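Local atomic coordinates of thermospermine synthase (Medicago truncatula, PDB entry 6BQ2), a protein that probably makes thermospermine and S-methyl-5'-thioadenosine from spermidine and decarboxylated S-adenosylmethionine. Residues 103-108 with 177-182. Residues are numbered along the deposited sequence; the frame is centred on the assembly and turned at random.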
loop_
_atom_site.group_PDB
_atom_site.type_symbol
_atom_site.label_atom_id
_atom_site.label_comp_id
_atom_site.label_asym_id
_atom_site.label_seq_id
_atom_site.Cartn_x
_atom_site.Cartn_y
_atom_site.Cartn_z
ATOM N N LYS B 103 -3.799 1.917 -47.779
ATOM C CA LYS B 103 -4.252 3.284 -48.044
ATOM C C LYS B 103 -5.300 3.773 -47.070
ATOM O O LYS B 103 -5.336 4.948 -46.711
ATOM C CB LYS B 103 -4.875 3.349 -49.443
ATOM C CG LYS B 103 -3.870 3.088 -50.570
ATOM C CD LYS B 103 -3.298 4.423 -51.063
ATOM C CE LYS B 103 -1.964 4.300 -51.811
ATOM N NZ LYS B 103 -1.031 5.435 -51.544
ATOM N N ASN B 104 -6.184 2.884 -46.623
ATOM C CA ASN B 104 -7.133 3.302 -45.651
ATOM C C ASN B 104 -7.252 2.322 -44.507
ATOM O O ASN B 104 -7.143 1.098 -44.707
ATOM C CB ASN B 104 -8.426 3.596 -46.284
ATOM C CG ASN B 104 -9.121 2.396 -46.780
ATOM O OD1 ASN B 104 -8.487 1.355 -47.061
ATOM N ND2 ASN B 104 -10.461 2.514 -46.932
ATOM N N VAL B 105 -7.445 2.912 -43.334
ATOM C CA VAL B 105 -7.404 2.173 -42.088
ATOM C C VAL B 105 -8.539 2.607 -41.179
ATOM O O VAL B 105 -8.885 3.771 -41.122
ATOM C CB VAL B 105 -6.017 2.338 -41.422
ATOM C CG1 VAL B 105 -5.944 1.583 -40.110
ATOM C CG2 VAL B 105 -4.941 1.800 -42.352
ATOM N N PHE B 106 -9.134 1.644 -40.477
ATOM C CA PHE B 106 -10.182 1.868 -39.499
ATOM C C PHE B 106 -9.642 1.413 -38.140
ATOM O O PHE B 106 -9.128 0.295 -38.052
ATOM C CB PHE B 106 -11.430 1.065 -39.863
ATOM C CG PHE B 106 -12.626 1.365 -39.028
ATOM C CD1 PHE B 106 -12.856 0.690 -37.860
ATOM C CD2 PHE B 106 -13.598 2.268 -39.468
ATOM C CE1 PHE B 106 -13.999 0.927 -37.092
ATOM C CE2 PHE B 106 -14.738 2.520 -38.724
ATOM C CZ PHE B 106 -14.949 1.856 -37.532
ATOM N N ILE B 107 -9.719 2.308 -37.152
ATOM C CA ILE B 107 -9.344 1.971 -35.768
ATOM C C ILE B 107 -10.590 1.757 -34.930
ATOM O O ILE B 107 -11.383 2.673 -34.819
ATOM C CB ILE B 107 -8.510 3.056 -35.087
ATOM C CG1 ILE B 107 -7.291 3.459 -35.929
ATOM C CG2 ILE B 107 -8.032 2.497 -33.730
ATOM C CD1 ILE B 107 -6.728 4.799 -35.521
ATOM N N MET B 108 -10.733 0.564 -34.296
ATOM C CA MET B 108 -11.708 0.361 -33.253
ATOM C C MET B 108 -11.115 0.808 -31.924
ATOM O O MET B 108 -10.206 0.139 -31.415
ATOM C CB MET B 108 -12.147 -1.115 -33.171
ATOM C CG MET B 108 -12.576 -1.683 -34.495
ATOM S SD MET B 108 -13.288 -3.319 -34.339
ATOM C CE MET B 108 -11.944 -4.289 -33.737
ATOM N N VAL B 177 -6.544 -2.116 -43.724
ATOM C CA VAL B 177 -6.155 -2.597 -42.369
ATOM C C VAL B 177 -7.260 -2.132 -41.399
ATOM O O VAL B 177 -7.783 -1.033 -41.518
ATOM C CB VAL B 177 -4.754 -2.078 -41.888
ATOM C CG1 VAL B 177 -4.435 -2.655 -40.532
ATOM C CG2 VAL B 177 -3.649 -2.489 -42.852
ATOM N N ILE B 178 -7.660 -3.026 -40.488
ATOM C CA ILE B 178 -8.533 -2.631 -39.370
ATOM C C ILE B 178 -7.746 -2.953 -38.106
ATOM O O ILE B 178 -7.163 -4.058 -37.959
ATOM C CB ILE B 178 -9.881 -3.351 -39.401
ATOM C CG1 ILE B 178 -10.658 -2.859 -40.644
ATOM C CG2 ILE B 178 -10.683 -3.058 -38.146
ATOM C CD1 ILE B 178 -11.914 -3.621 -40.958
ATOM N N VAL B 179 -7.746 -1.994 -37.191
ATOM C CA VAL B 179 -6.952 -2.097 -35.974
ATOM C C VAL B 179 -7.881 -2.158 -34.756
ATOM O O VAL B 179 -8.679 -1.232 -34.533
ATOM C CB VAL B 179 -6.027 -0.886 -35.848
ATOM C CG1 VAL B 179 -5.232 -0.994 -34.539
ATOM C CG2 VAL B 179 -5.072 -0.768 -37.048
ATOM N N GLY B 180 -7.766 -3.210 -33.946
ATOM C CA GLY B 180 -8.436 -3.277 -32.650
ATOM C C GLY B 180 -7.582 -2.707 -31.552
ATOM O O GLY B 180 -6.587 -3.305 -31.185
ATOM N N ASP B 181 -7.972 -1.553 -31.029
ATOM C CA ASP B 181 -7.275 -0.921 -29.918
ATOM C C ASP B 181 -8.294 -0.650 -28.807
ATOM O O ASP B 181 -8.472 0.483 -28.378
ATOM C CB ASP B 181 -6.621 0.369 -30.392
ATOM C CG ASP B 181 -5.613 0.901 -29.408
ATOM O OD1 ASP B 181 -5.300 0.212 -28.421
ATOM O OD2 ASP B 181 -5.163 2.030 -29.627
ATOM N N LEU B 182 -8.904 -1.726 -28.329
ATOM C CA LEU B 182 -9.974 -1.688 -27.341
ATOM C C LEU B 182 -9.489 -2.292 -26.012
ATOM O O LEU B 182 -8.443 -2.914 -25.957
ATOM C CB LEU B 182 -11.133 -2.531 -27.824
ATOM C CG LEU B 182 -11.712 -2.153 -29.173
ATOM C CD1 LEU B 182 -12.432 -3.372 -29.755
ATOM C CD2 LEU B 182 -12.664 -0.998 -29.052
#
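Met108 and Leu182 meet at the C-terminal ends of two parallel strands, 104-107 and 177-181. The Met108 chain bends at its last torsion (chi3 -64°), which folds CE back over the backbone of Gly180, 3.8 Å from its CA. Leu182 CD1 lies 4.1 Å from Met108 CB, and CG and CD2 of Leu182 rest against Met108 O, the carbonyl that accepts the backbone N-H of Asp181 (N to O 2.8 Å). An alanine in place of Leu182 is likely to open a gap beside Met108 and let its thioether end turn more freely. Pairing tightens in this direction: Val179 bonds through N to Phe106 O (2.8 Å) and through O to Met108 N (2.7 Å), whereas the Asn104-Val177 end is looser, its bond from Val177 N to Asn104 O long and weak (3.4 Å). On one face Val105 lies alongside Val177, CG2 to CB 3.9 Å, under helices 84-98 and 114-120; on the other, Ile178 CG2 meets the Phe106 ring obliquely and Met108 CG lies at the ring edge, in plane. The Asp181-Leu182 end, though tightly paired, is partly exposed to solvent; OD1 and OD2 of Asp181, the predicted proton acceptor, are hydrogen-bonded to the hydroxyls of Tyr87 and Thr115, respectively. With adenosine-binding Ala164 beside Met108 and Cys191 beside Leu182, these central strands carry part of the active site at their C-terminal ends, as in the Rossmann-like spermidine synthase fold.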